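GRMZM2G135359 pseudokinase (Zea mays, PDB 6CPY) probably serves in signalling as a membrane-bound receptor-like pseudokinase, its kinase-fold domain being the part described here, with no nucleotide bound. Local coordinates at residues R34-T39 / G59-G64; E38-D43 / V65-A70; L142-R147 / D270-L275; R248-G253 / E277-C282. All blocks are in the same frame, centred on the assembly; numbering follows the deposited sequence.

Interaction 1. Residues R34-T39 / G59-G64; sequences RSELET and GTLSSG
Leu37 and Leu61 each carry CG beside the backbone N (chi1 -71° and -64°) with CD2 on the branch that faces the other, and these two CD2 methyls meet at 4.3 Å. The contact is therefore methyl against methyl, with no direct hydrogen bond between residues 34-39 and 59-64. The nearest CA atoms, Leu37 CA and Gly59 CA, are 7.7 Å apart.

One residue earlier, Glu36 is stretched out, CG anti to its backbone N (chi1 -173°), which carries the carboxylate alongside the same leucine: Glu36 OE2 comes to 4.5 Å from Leu61 CD2. That oxygen is linked to the other segment through a water, which donates to Glu36 OE2 at 2.6 Å and accepts from Ser62 N at 2.9 Å. The bridge ties a helix side chain to a turn amide at the partly exposed margin, while Leu37 is buried and reaches further, to Val119 and Val121 of strand 117-123.

The turn itself is type I, from Leu61 to Gly64, closed by Gly64 N to Leu61 O at 2.8 Å. It joins strands 54-60 and 66-72, so the whole is a short helix laid against a beta hairpin of the antiparallel five-stranded sheet that marks the N-terminal lobe of the protein kinase fold.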
loop_
_atom_site.group_PDB
_atom_site.type_symbol
_atom_site.label_atom_id
_atom_site.label_comp_id
_atom_site.label_asym_id
_atom_site.label_seq_id
_atom_site.Cartn_x
_atom_site.Cartn_y
_atom_site.Cartn_z
ATOM N N ARG A 34 10.672 -23.598 0.086
ATOM C CA ARG A 34 11.387 -22.924 -0.999
ATOM C C ARG A 34 11.190 -23.655 -2.334
ATOM O O ARG A 34 11.051 -23.024 -3.373
ATOM C CB ARG A 34 12.880 -22.760 -0.718
ATOM C CG ARG A 34 13.535 -21.785 -1.704
ATOM C CD ARG A 34 15.042 -21.839 -1.706
ATOM N NE ARG A 34 15.601 -21.351 -2.973
ATOM C CZ ARG A 34 15.934 -20.091 -3.239
ATOM N NH1 ARG A 34 15.780 -19.128 -2.338
ATOM N NH2 ARG A 34 16.435 -19.790 -4.419
ATOM N N SER A 35 11.176 -24.983 -2.305
ATOM C CA SER A 35 11.001 -25.744 -3.536
ATOM C C SER A 35 9.690 -25.376 -4.242
ATOM O O SER A 35 9.660 -25.235 -5.465
ATOM C CB SER A 35 11.041 -27.243 -3.265
ATOM O OG SER A 35 10.019 -27.640 -2.381
ATOM N N GLU A 36 8.617 -25.211 -3.472
ATOM C CA GLU A 36 7.329 -24.779 -4.048
ATOM C C GLU A 36 7.405 -23.384 -4.691
ATOM O O GLU A 36 6.838 -23.142 -5.760
ATOM C CB GLU A 36 6.228 -24.818 -2.985
ATOM C CG GLU A 36 4.828 -24.549 -3.539
ATOM C CD GLU A 36 3.709 -24.747 -2.522
ATOM O OE1 GLU A 36 4.006 -24.987 -1.334
ATOM O OE2 GLU A 36 2.518 -24.657 -2.917
ATOM N N LEU A 37 8.093 -22.461 -4.033
ATOM C CA LEU A 37 8.250 -21.113 -4.568
ATOM C C LEU A 37 9.180 -21.040 -5.770
ATOM O O LEU A 37 8.962 -20.226 -6.682
ATOM C CB LEU A 37 8.707 -20.158 -3.462
ATOM C CG LEU A 37 7.582 -19.888 -2.453
ATOM C CD1 LEU A 37 8.047 -18.893 -1.399
ATOM C CD2 LEU A 37 6.326 -19.364 -3.148
ATOM N N GLU A 38 10.205 -21.890 -5.782
ATOM C CA GLU A 38 11.084 -22.008 -6.937
ATOM C C GLU A 38 10.267 -22.378 -8.169
ATOM O O GLU A 38 10.422 -21.774 -9.216
ATOM C CB GLU A 38 12.157 -23.081 -6.709
ATOM C CG GLU A 38 13.222 -22.719 -5.691
ATOM C CD GLU A 38 13.986 -23.936 -5.190
ATOM O OE1 GLU A 38 14.002 -24.963 -5.906
ATOM O OE2 GLU A 38 14.561 -23.879 -4.076
ATOM N N THR A 39 9.398 -23.371 -8.022
ATOM C CA THR A 39 8.499 -23.783 -9.098
ATOM C C THR A 39 7.544 -22.634 -9.446
ATOM O O THR A 39 7.416 -22.242 -10.614
ATOM C CB THR A 39 7.696 -25.036 -8.696
ATOM O OG1 THR A 39 8.605 -26.102 -8.366
ATOM C CG2 THR A 39 6.774 -25.484 -9.826
ATOM N N GLY A 59 5.090 -14.909 -9.467
ATOM C CA GLY A 59 4.882 -16.340 -9.533
ATOM C C GLY A 59 3.420 -16.716 -9.661
ATOM O O GLY A 59 2.533 -15.859 -9.654
ATOM N N THR A 60 3.185 -18.016 -9.788
ATOM C CA THR A 60 1.852 -18.594 -9.782
ATOM C C THR A 60 1.896 -19.887 -8.994
ATOM O O THR A 60 2.664 -20.799 -9.328
ATOM C CB THR A 60 1.354 -18.901 -11.212
ATOM O OG1 THR A 60 1.501 -17.734 -12.023
ATOM C CG2 THR A 60 -0.118 -19.320 -11.200
ATOM N N LEU A 61 1.085 -19.957 -7.942
ATOM C CA LEU A 61 0.998 -21.158 -7.123
ATOM C C LEU A 61 0.283 -22.262 -7.896
ATOM O O LEU A 61 -0.405 -21.991 -8.879
ATOM C CB LEU A 61 0.269 -20.853 -5.809
ATOM C CG LEU A 61 0.970 -19.871 -4.873
ATOM C CD1 LEU A 61 0.064 -19.521 -3.710
ATOM C CD2 LEU A 61 2.301 -20.426 -4.374
ATOM N N SER A 62 0.446 -23.510 -7.456
ATOM C CA SER A 62 -0.167 -24.654 -8.161
ATOM C C SER A 62 -1.697 -24.557 -8.191
ATOM O O SER A 62 -2.338 -25.115 -9.078
ATOM C CB SER A 62 0.291 -25.985 -7.543
ATOM O OG SER A 62 -0.196 -26.120 -6.226
ATOM N N SER A 63 -2.272 -23.816 -7.247
ATOM C CA SER A 63 -3.706 -23.481 -7.249
ATOM C C SER A 63 -4.165 -22.574 -8.399
ATOM O O SER A 63 -5.372 -22.443 -8.630
ATOM C CB SER A 63 -4.065 -22.769 -5.942
ATOM O OG SER A 63 -3.351 -21.538 -5.828
ATOM N N GLY A 64 -3.217 -21.916 -9.074
ATOM C CA GLY A 64 -3.510 -20.914 -10.095
ATOM C C GLY A 64 -3.467 -19.486 -9.571
ATOM O O GLY A 64 -3.555 -18.535 -10.346
HETATM O O HOH W 1 2.393 -23.935 -5.369
#

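Interaction 2. Residues E38-D43 / V65-A70; sequences ETACED and VEIAVA
Cys41 meets Val69 through sulfur and methyl: SG lies 3.6 Å from Val69 CG2, the closest approach between residues 38-43 and 65-70. Both groups are placed by their first torsions. Cys41 SG sits anti to the carbonyl carbon (chi1 -53°), and in Val69 it is CG2, likewise anti to its own carbonyl carbon, that faces the sulfur. Both residues are buried.

Packing slackens toward Ile67, whose CD1 is approached from two residues of the helix end. Ala40 CB stands 4.3 Å from Ile67 CD1, and Cys41 SG 4.4 Å from the same methyl, distances of loose van der Waals contact. No hydrogen bond crosses the interface, so the evidence is of apolar contact alone.

The solvent side begins just past Cys41. Glu42 and Asp43 are exposed, and positive phi at Glu42 makes it the C-prime residue of a Schellman motif, with Asp43 N bonded to Glu38 O at 2.7 Å and Glu42 N to Thr39 O at 3.3 Å. Past Cys41 the chain draws off from strand 66-72, the CA atoms of Glu42 and Asp43 lying farther from Val69 CA than that of Cys41.

Among its neighbours, strand 66-72 runs between strands 54-60 and 117-123; Ile67 and Val69 lie on its helix-facing side and also touch Val121 and Val119, whereas the backbone of Ala40 bonds to Thr60, fastening helix 34-40 to the end of strand 54-60.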
loop_
_atom_site.group_PDB
_atom_site.type_symbol
_atom_site.label_atom_id
_atom_site.label_comp_id
_atom_site.label_asym_id
_atom_site.label_seq_id
_atom_site.Cartn_x
_atom_site.Cartn_y
_atom_site.Cartn_z
ATOM N N GLU A 38 10.205 -21.890 -5.782
ATOM C CA GLU A 38 11.084 -22.008 -6.937
ATOM C C GLU A 38 10.267 -22.378 -8.169
ATOM O O GLU A 38 10.422 -21.774 -9.216
ATOM C CB GLU A 38 12.157 -23.081 -6.709
ATOM C CG GLU A 38 13.222 -22.719 -5.691
ATOM C CD GLU A 38 13.986 -23.936 -5.190
ATOM O OE1 GLU A 38 14.002 -24.963 -5.906
ATOM O OE2 GLU A 38 14.561 -23.879 -4.076
ATOM N N THR A 39 9.398 -23.371 -8.022
ATOM C CA THR A 39 8.499 -23.783 -9.098
ATOM C C THR A 39 7.544 -22.634 -9.446
ATOM O O THR A 39 7.416 -22.242 -10.614
ATOM C CB THR A 39 7.696 -25.036 -8.696
ATOM O OG1 THR A 39 8.605 -26.102 -8.366
ATOM C CG2 THR A 39 6.774 -25.484 -9.826
ATOM N N ALA A 40 6.902 -22.085 -8.424
ATOM C CA ALA A 40 5.912 -21.023 -8.632
ATOM C C ALA A 40 6.481 -19.795 -9.343
ATOM O O ALA A 40 5.788 -19.188 -10.161
ATOM C CB ALA A 40 5.292 -20.618 -7.311
ATOM N N CYS A 41 7.721 -19.429 -9.030
ATOM C CA CYS A 41 8.352 -18.231 -9.594
ATOM C C CYS A 41 9.410 -18.505 -10.657
ATOM O O CYS A 41 10.224 -17.629 -10.933
ATOM C CB CYS A 41 8.998 -17.402 -8.486
ATOM S SG CYS A 41 7.882 -17.009 -7.140
ATOM N N GLU A 42 9.407 -19.700 -11.247
ATOM C CA GLU A 42 10.392 -20.058 -12.280
ATOM C C GLU A 42 11.807 -19.743 -11.807
ATOM O O GLU A 42 12.564 -19.062 -12.497
ATOM C CB GLU A 42 10.112 -19.306 -13.591
ATOM C CG GLU A 42 8.693 -19.433 -14.123
ATOM C CD GLU A 42 8.477 -20.670 -14.969
ATOM O OE1 GLU A 42 9.145 -21.702 -14.720
ATOM O OE2 GLU A 42 7.626 -20.610 -15.886
ATOM N N ASP A 43 12.144 -20.222 -10.612
ATOM C CA ASP A 43 13.432 -19.936 -9.978
ATOM C C ASP A 43 13.754 -18.428 -9.914
ATOM O O ASP A 43 14.895 -18.017 -10.102
ATOM C CB ASP A 43 14.561 -20.728 -10.669
ATOM C CG ASP A 43 14.482 -22.229 -10.388
ATOM O OD1 ASP A 43 14.508 -22.617 -9.198
ATOM O OD2 ASP A 43 14.414 -23.023 -11.354
ATOM N N VAL A 65 -3.338 -19.321 -8.253
ATOM C CA VAL A 65 -3.297 -17.992 -7.656
ATOM C C VAL A 65 -1.974 -17.314 -7.987
ATOM O O VAL A 65 -0.912 -17.853 -7.702
ATOM C CB VAL A 65 -3.484 -18.062 -6.124
ATOM C CG1 VAL A 65 -3.217 -16.713 -5.488
ATOM C CG2 VAL A 65 -4.895 -18.550 -5.792
ATOM N N GLU A 66 -2.050 -16.139 -8.601
ATOM C CA GLU A 66 -0.862 -15.371 -8.933
ATOM C C GLU A 66 -0.355 -14.658 -7.679
ATOM O O GLU A 66 -1.149 -14.204 -6.851
ATOM C CB GLU A 66 -1.165 -14.389 -10.059
ATOM C CG GLU A 66 -1.446 -15.093 -11.380
ATOM C CD GLU A 66 -1.782 -14.116 -12.488
ATOM O OE1 GLU A 66 -0.859 -13.544 -13.115
ATOM O OE2 GLU A 66 -2.981 -13.909 -12.712
ATOM N N ILE A 67 0.960 -14.566 -7.555
ATOM C CA ILE A 67 1.595 -14.024 -6.359
ATOM C C ILE A 67 2.694 -13.048 -6.711
ATOM O O ILE A 67 3.313 -13.114 -7.780
ATOM C CB ILE A 67 2.179 -15.142 -5.455
ATOM C CG1 ILE A 67 3.161 -16.030 -6.222
ATOM C CG2 ILE A 67 1.054 -15.987 -4.874
ATOM C CD1 ILE A 67 3.825 -17.106 -5.385
ATOM N N ALA A 68 2.936 -12.132 -5.790
ATOM C CA ALA A 68 4.089 -11.280 -5.843
ATOM C C ALA A 68 4.909 -11.647 -4.624
ATOM O O ALA A 68 4.411 -11.589 -3.490
ATOM C CB ALA A 68 3.680 -9.822 -5.800
ATOM N N VAL A 69 6.158 -12.014 -4.865
ATOM C CA VAL A 69 7.028 -12.506 -3.813
ATOM C C VAL A 69 8.054 -11.442 -3.488
ATOM O O VAL A 69 8.830 -11.050 -4.350
ATOM C CB VAL A 69 7.704 -13.803 -4.260
ATOM C CG1 VAL A 69 8.695 -14.289 -3.215
ATOM C CG2 VAL A 69 6.636 -14.847 -4.553
ATOM N N ALA A 70 8.035 -10.961 -2.245
ATOM C CA ALA A 70 8.991 -9.967 -1.775
ATOM C C ALA A 70 10.135 -10.717 -1.119
ATOM O O ALA A 70 9.913 -11.468 -0.167
ATOM C CB ALA A 70 8.336 -9.017 -0.781
#

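Interaction 3. Residues L142-R147 / D270-L275; sequences LDWMAR and DTARAL
Trp144 reaches helix 269-282 with the far corner of its benzo ring, and three side chains receive it. Thr271 CG2 lies at the ring edge, in plane, 3.9 Å from Trp144 CZ2. Trp144 CH2 touches Ala272 CB at 4.0 Å and Leu275 CD1 at 3.9 Å, the latter set obliquely to the ring. The ring gets there because CG is anti to the backbone N (chi1 -179°), which directs the indole out from the first turn of helix 144-164. With an alanine here, a gap is likely to open between the two helices, leaving the Thr271 and Leu275 methyls without their aromatic partner.

In the mainly helical C-terminal lobe of the kinase fold, this joins the start of helix 144-164, the alphaE helix by its place in the chain, to helix 269-282, in the alphaH position. Thr271 and Leu275 are in turn backed by Ile303 of helix 293-304, and Pro268 also touches the indole.

The turn carrying Trp144 is fixed from its own side. Asp143 is the N-cap: its OD1 accepts from Ala146 N at 2.9 Å, in a fairly straight bond (160°). Arg147 grips Leu142 O side-on, NE at 2.8 Å from above the carbonyl plane and NH2 at 3.2 Å on a lone pair. Arg147 NH1 extends outward to a salt bridge with Asp261 and a bond to the carbonyl of Ile228.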
loop_
_atom_site.group_PDB
_atom_site.type_symbol
_atom_site.label_atom_id
_atom_site.label_comp_id
_atom_site.label_asym_id
_atom_site.label_seq_id
_atom_site.Cartn_x
_atom_site.Cartn_y
_atom_site.Cartn_z
ATOM N N LEU A 142 -6.744 6.929 -16.083
ATOM C CA LEU A 142 -7.880 6.533 -15.259
ATOM C C LEU A 142 -8.974 7.600 -15.354
ATOM O O LEU A 142 -8.680 8.773 -15.182
ATOM C CB LEU A 142 -7.399 6.402 -13.816
ATOM C CG LEU A 142 -6.316 5.339 -13.573
ATOM C CD1 LEU A 142 -5.647 5.579 -12.233
ATOM C CD2 LEU A 142 -6.915 3.947 -13.636
ATOM N N ASP A 143 -10.221 7.202 -15.622
ATOM C CA ASP A 143 -11.335 8.170 -15.685
ATOM C C ASP A 143 -11.873 8.558 -14.299
ATOM O O ASP A 143 -11.360 8.091 -13.292
ATOM C CB ASP A 143 -12.452 7.685 -16.617
ATOM C CG ASP A 143 -13.171 6.433 -16.119
ATOM O OD1 ASP A 143 -12.987 5.986 -14.962
ATOM O OD2 ASP A 143 -13.937 5.888 -16.935
ATOM N N TRP A 144 -12.882 9.431 -14.253
ATOM C CA TRP A 144 -13.409 9.921 -12.987
ATOM C C TRP A 144 -13.847 8.802 -12.041
ATOM O O TRP A 144 -13.433 8.772 -10.889
ATOM C CB TRP A 144 -14.568 10.897 -13.233
ATOM C CG TRP A 144 -15.139 11.450 -12.000
ATOM C CD1 TRP A 144 -16.343 11.153 -11.443
ATOM C CD2 TRP A 144 -14.526 12.411 -11.150
ATOM N NE1 TRP A 144 -16.527 11.885 -10.296
ATOM C CE2 TRP A 144 -15.417 12.657 -10.088
ATOM C CE3 TRP A 144 -13.309 13.091 -11.186
ATOM C CZ2 TRP A 144 -15.130 13.570 -9.079
ATOM C CZ3 TRP A 144 -13.023 13.985 -10.179
ATOM C CH2 TRP A 144 -13.924 14.213 -9.138
ATOM N N MET A 145 -14.664 7.866 -12.531
ATOM C CA MET A 145 -15.201 6.825 -11.658
ATOM C C MET A 145 -14.095 5.894 -11.181
ATOM O O MET A 145 -14.098 5.478 -10.028
ATOM C CB MET A 145 -16.321 6.029 -12.346
ATOM C CG MET A 145 -17.605 6.825 -12.544
ATOM S SD MET A 145 -18.188 7.615 -11.036
ATOM C CE MET A 145 -18.296 6.193 -9.951
ATOM N N ALA A 146 -13.154 5.579 -12.062
ATOM C CA ALA A 146 -11.991 4.791 -11.665
ATOM C C ALA A 146 -11.213 5.477 -10.542
ATOM O O ALA A 146 -10.842 4.835 -9.555
ATOM C CB ALA A 146 -11.087 4.535 -12.856
ATOM N N ARG A 147 -10.996 6.784 -10.674
ATOM C CA ARG A 147 -10.289 7.532 -9.646
ATOM C C ARG A 147 -11.037 7.601 -8.314
ATOM O O ARG A 147 -10.426 7.541 -7.266
ATOM C CB ARG A 147 -9.911 8.912 -10.152
ATOM C CG ARG A 147 -8.925 8.816 -11.296
ATOM C CD ARG A 147 -8.198 10.107 -11.568
ATOM N NE ARG A 147 -7.608 10.056 -12.903
ATOM C CZ ARG A 147 -6.650 10.862 -13.346
ATOM N NH1 ARG A 147 -6.116 11.796 -12.573
ATOM N NH2 ARG A 147 -6.240 10.729 -14.594
ATOM N N ASP A 270 -19.235 19.768 -8.520
ATOM C CA ASP A 270 -19.462 19.893 -7.086
ATOM C C ASP A 270 -18.892 18.729 -6.286
ATOM O O ASP A 270 -18.493 18.905 -5.141
ATOM C CB ASP A 270 -20.933 20.094 -6.808
ATOM C CG ASP A 270 -21.406 21.476 -7.251
ATOM O OD1 ASP A 270 -20.594 22.428 -7.209
ATOM O OD2 ASP A 270 -22.559 21.588 -7.674
ATOM N N THR A 271 -18.841 17.557 -6.902
ATOM C CA THR A 271 -18.150 16.415 -6.294
ATOM C C THR A 271 -16.655 16.681 -6.175
ATOM O O THR A 271 -16.034 16.401 -5.142
ATOM C CB THR A 271 -18.430 15.147 -7.112
ATOM O OG1 THR A 271 -19.841 15.020 -7.265
ATOM C CG2 THR A 271 -17.907 13.904 -6.399
ATOM N N ALA A 272 -16.079 17.246 -7.225
ATOM C CA ALA A 272 -14.686 17.645 -7.180
ATOM C C ALA A 272 -14.422 18.656 -6.065
ATOM O O ALA A 272 -13.464 18.503 -5.304
ATOM C CB ALA A 272 -14.245 18.177 -8.521
ATOM N N ARG A 273 -15.279 19.675 -5.944
ATOM C CA ARG A 273 -15.149 20.639 -4.836
ATOM C C ARG A 273 -15.125 19.974 -3.480
ATOM O O ARG A 273 -14.259 20.262 -2.646
ATOM C CB ARG A 273 -16.294 21.655 -4.818
ATOM C CG ARG A 273 -16.108 22.809 -5.741
ATOM C CD ARG A 273 -17.169 23.892 -5.535
ATOM N NE ARG A 273 -16.833 24.961 -6.459
ATOM C CZ ARG A 273 -17.300 25.089 -7.691
ATOM N NH1 ARG A 273 -18.222 24.258 -8.173
ATOM N NH2 ARG A 273 -16.868 26.088 -8.444
ATOM N N ALA A 274 -16.093 19.099 -3.253
ATOM C CA ALA A 274 -16.219 18.439 -1.972
ATOM C C ALA A 274 -14.960 17.595 -1.686
ATOM O O ALA A 274 -14.458 17.583 -0.562
ATOM C CB ALA A 274 -17.486 17.605 -1.936
ATOM N N LEU A 275 -14.432 16.911 -2.700
ATOM C CA LEU A 275 -13.217 16.099 -2.494
ATOM C C LEU A 275 -12.008 16.975 -2.175
ATOM O O LEU A 275 -11.160 16.596 -1.353
ATOM C CB LEU A 275 -12.929 15.222 -3.709
ATOM C CG LEU A 275 -13.967 14.105 -3.888
ATOM C CD1 LEU A 275 -13.823 13.469 -5.262
ATOM C CD2 LEU A 275 -13.841 13.051 -2.794
#

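Interaction 4. Residues R248-G253 / E277-C282; sequences RYFEGG and EVVRSC
Arg280 crosses the ring of Phe250 obliquely, atom by atom. Its CB is the nearest, 3.5 Å from Phe250 CE1; CG follows at 4.0 Å from Phe250 CD1. A bend at chi2 (57°) then folds the chain over the ring, so that Arg280 CD sits 4.0 Å from the Phe250 centroid and only 15° off the ring normal, a CH-pi contact. Beyond it the guanidinium is turned to 82° from the ring plane, steep rather than stacked, and NH1 forms a salt bridge with Asp284.

Here the end of helix 240-250 meets helix 269-282, the alphaG and alphaH positions of the kinase C-terminal lobe. Phe250 carries most of the contact from its side: Val279 CG1 touches its CZ at 4.0 Å, and Tyr249 CD2 lies 3.7 Å above the plane on the face opposite Arg280 CD. Were Phe250 replaced by an alanine, the Arg280 methylenes would probably lose their aromatic support, leaving that arm held mainly at its tip, by Asp284.

Just past Phe250 the helix closes in a Schellman motif at Gly252, with Gly252 N to Tyr249 O at 3.0 Å and Gly253 N to Arg248 O at 2.9 Å.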
loop_
_atom_site.group_PDB
_atom_site.type_symbol
_atom_site.label_atom_id
_atom_site.label_comp_id
_atom_site.label_asym_id
_atom_site.label_seq_id
_atom_site.Cartn_x
_atom_site.Cartn_y
_atom_site.Cartn_z
ATOM N N ARG A 248 -2.954 28.678 -4.204
ATOM C CA ARG A 248 -3.799 29.550 -5.004
ATOM C C ARG A 248 -5.202 28.966 -5.089
ATOM O O ARG A 248 -6.175 29.710 -4.959
ATOM C CB ARG A 248 -3.232 29.784 -6.408
ATOM C CG ARG A 248 -4.180 30.593 -7.285
ATOM C CD ARG A 248 -3.481 31.376 -8.370
ATOM N NE ARG A 248 -2.869 30.524 -9.377
ATOM C CZ ARG A 248 -3.475 30.062 -10.468
ATOM N NH1 ARG A 248 -4.745 30.352 -10.723
ATOM N NH2 ARG A 248 -2.794 29.298 -11.314
ATOM N N TYR A 249 -5.314 27.646 -5.271
ATOM C CA TYR A 249 -6.646 27.017 -5.286
ATOM C C TYR A 249 -7.390 27.214 -3.962
ATOM O O TYR A 249 -8.521 27.707 -3.939
ATOM C CB TYR A 249 -6.610 25.514 -5.609
ATOM C CG TYR A 249 -8.003 24.932 -5.516
ATOM C CD1 TYR A 249 -8.916 25.101 -6.556
ATOM C CD2 TYR A 249 -8.441 24.308 -4.354
ATOM C CE1 TYR A 249 -10.214 24.628 -6.445
ATOM C CE2 TYR A 249 -9.730 23.821 -4.239
ATOM C CZ TYR A 249 -10.608 23.989 -5.290
ATOM O OH TYR A 249 -11.883 23.501 -5.175
ATOM N N PHE A 250 -6.765 26.832 -2.857
ATOM C CA PHE A 250 -7.447 26.898 -1.561
ATOM C C PHE A 250 -7.780 28.325 -1.109
ATOM O O PHE A 250 -8.692 28.511 -0.310
ATOM C CB PHE A 250 -6.676 26.116 -0.500
ATOM C CG PHE A 250 -6.747 24.635 -0.720
ATOM C CD1 PHE A 250 -7.976 23.997 -0.697
ATOM C CD2 PHE A 250 -5.616 23.896 -1.008
ATOM C CE1 PHE A 250 -8.079 22.638 -0.934
ATOM C CE2 PHE A 250 -5.710 22.528 -1.239
ATOM C CZ PHE A 250 -6.942 21.902 -1.206
ATOM N N GLU A 251 -7.074 29.314 -1.652
ATOM C CA GLU A 251 -7.340 30.718 -1.324
ATOM C C GLU A 251 -8.377 31.354 -2.256
ATOM O O GLU A 251 -8.693 32.542 -2.129
ATOM C CB GLU A 251 -6.029 31.496 -1.318
ATOM C CG GLU A 251 -5.127 31.054 -0.171
ATOM C CD GLU A 251 -3.735 31.644 -0.225
ATOM O OE1 GLU A 251 -3.418 32.362 -1.196
ATOM O OE2 GLU A 251 -2.952 31.374 0.714
ATOM N N GLY A 252 -8.909 30.562 -3.183
ATOM C CA GLY A 252 -10.000 30.992 -4.038
ATOM C C GLY A 252 -9.606 31.615 -5.360
ATOM O O GLY A 252 -10.459 32.223 -6.012
ATOM N N GLY A 253 -8.343 31.452 -5.780
ATOM C CA GLY A 253 -7.852 32.047 -7.015
ATOM C C GLY A 253 -7.675 31.106 -8.195
ATOM O O GLY A 253 -6.910 31.408 -9.113
ATOM N N GLU A 277 -12.151 19.755 -0.508
ATOM C CA GLU A 277 -12.313 20.118 0.911
ATOM C C GLU A 277 -11.752 19.029 1.831
ATOM O O GLU A 277 -11.079 19.329 2.819
ATOM C CB GLU A 277 -13.776 20.416 1.243
ATOM C CG GLU A 277 -14.295 21.676 0.562
ATOM C CD GLU A 277 -15.808 21.843 0.624
ATOM O OE1 GLU A 277 -16.524 20.857 0.909
ATOM O OE2 GLU A 277 -16.288 22.974 0.374
ATOM N N VAL A 278 -12.004 17.768 1.489
ATOM C CA VAL A 278 -11.390 16.642 2.215
ATOM C C VAL A 278 -9.879 16.770 2.193
ATOM O O VAL A 278 -9.245 16.664 3.239
ATOM C CB VAL A 278 -11.796 15.263 1.641
ATOM C CG1 VAL A 278 -11.018 14.136 2.325
ATOM C CG2 VAL A 278 -13.290 15.056 1.783
ATOM N N VAL A 279 -9.300 17.005 1.011
ATOM C CA VAL A 279 -7.860 17.215 0.903
ATOM C C VAL A 279 -7.420 18.296 1.888
ATOM O O VAL A 279 -6.491 18.085 2.670
ATOM C CB VAL A 279 -7.418 17.619 -0.519
ATOM C CG1 VAL A 279 -5.963 18.056 -0.532
ATOM C CG2 VAL A 279 -7.635 16.471 -1.507
ATOM N N ARG A 280 -8.084 19.452 1.847
ATOM C CA ARG A 280 -7.646 20.589 2.671
ATOM C C ARG A 280 -7.624 20.243 4.163
ATOM O O ARG A 280 -6.687 20.627 4.870
ATOM C CB ARG A 280 -8.526 21.818 2.422
ATOM C CG ARG A 280 -8.128 23.061 3.207
ATOM C CD ARG A 280 -6.694 23.506 2.975
ATOM N NE ARG A 280 -6.366 24.633 3.854
ATOM C CZ ARG A 280 -6.024 24.524 5.139
ATOM N NH1 ARG A 280 -5.933 23.335 5.727
ATOM N NH2 ARG A 280 -5.754 25.618 5.847
ATOM N N SER A 281 -8.642 19.526 4.633
ATOM C CA SER A 281 -8.716 19.123 6.043
ATOM C C SER A 281 -7.556 18.204 6.412
ATOM O O SER A 281 -6.893 18.399 7.440
ATOM C CB SER A 281 -10.032 18.404 6.336
ATOM O OG SER A 281 -11.132 19.242 6.053
ATOM N N CYS A 282 -7.305 17.212 5.557
ATOM C CA CYS A 282 -6.245 16.230 5.793
ATOM C C CYS A 282 -4.840 16.830 5.799
ATOM O O CYS A 282 -3.990 16.367 6.560
ATOM C CB CYS A 282 -6.295 15.115 4.735
ATOM S SG CYS A 282 -7.764 14.080 4.796
#

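In the fold
The four contacts form two pairs, on opposite sides of the chain's centre. Interactions 1 and 2 have centres about 5 Å apart and share helix 34-40, which is set against neighbouring strands 54-60 and 66-72 of the five-stranded sheet; they also touch where Leu61 CD2 packs on Ile67 CD1, 3.8 Å away. Interactions 3 and 4, centres about 15 Å apart, share helix 269-282, and their segments alternate along the chain. Between the pairs the centres lie about 36 to 48 Å apart. In chain order the N-lobe contacts, helix to sheet, come first and the C-lobe ones, helix to helix, after, consistent with a bilobal kinase fold kept in a pseudokinase.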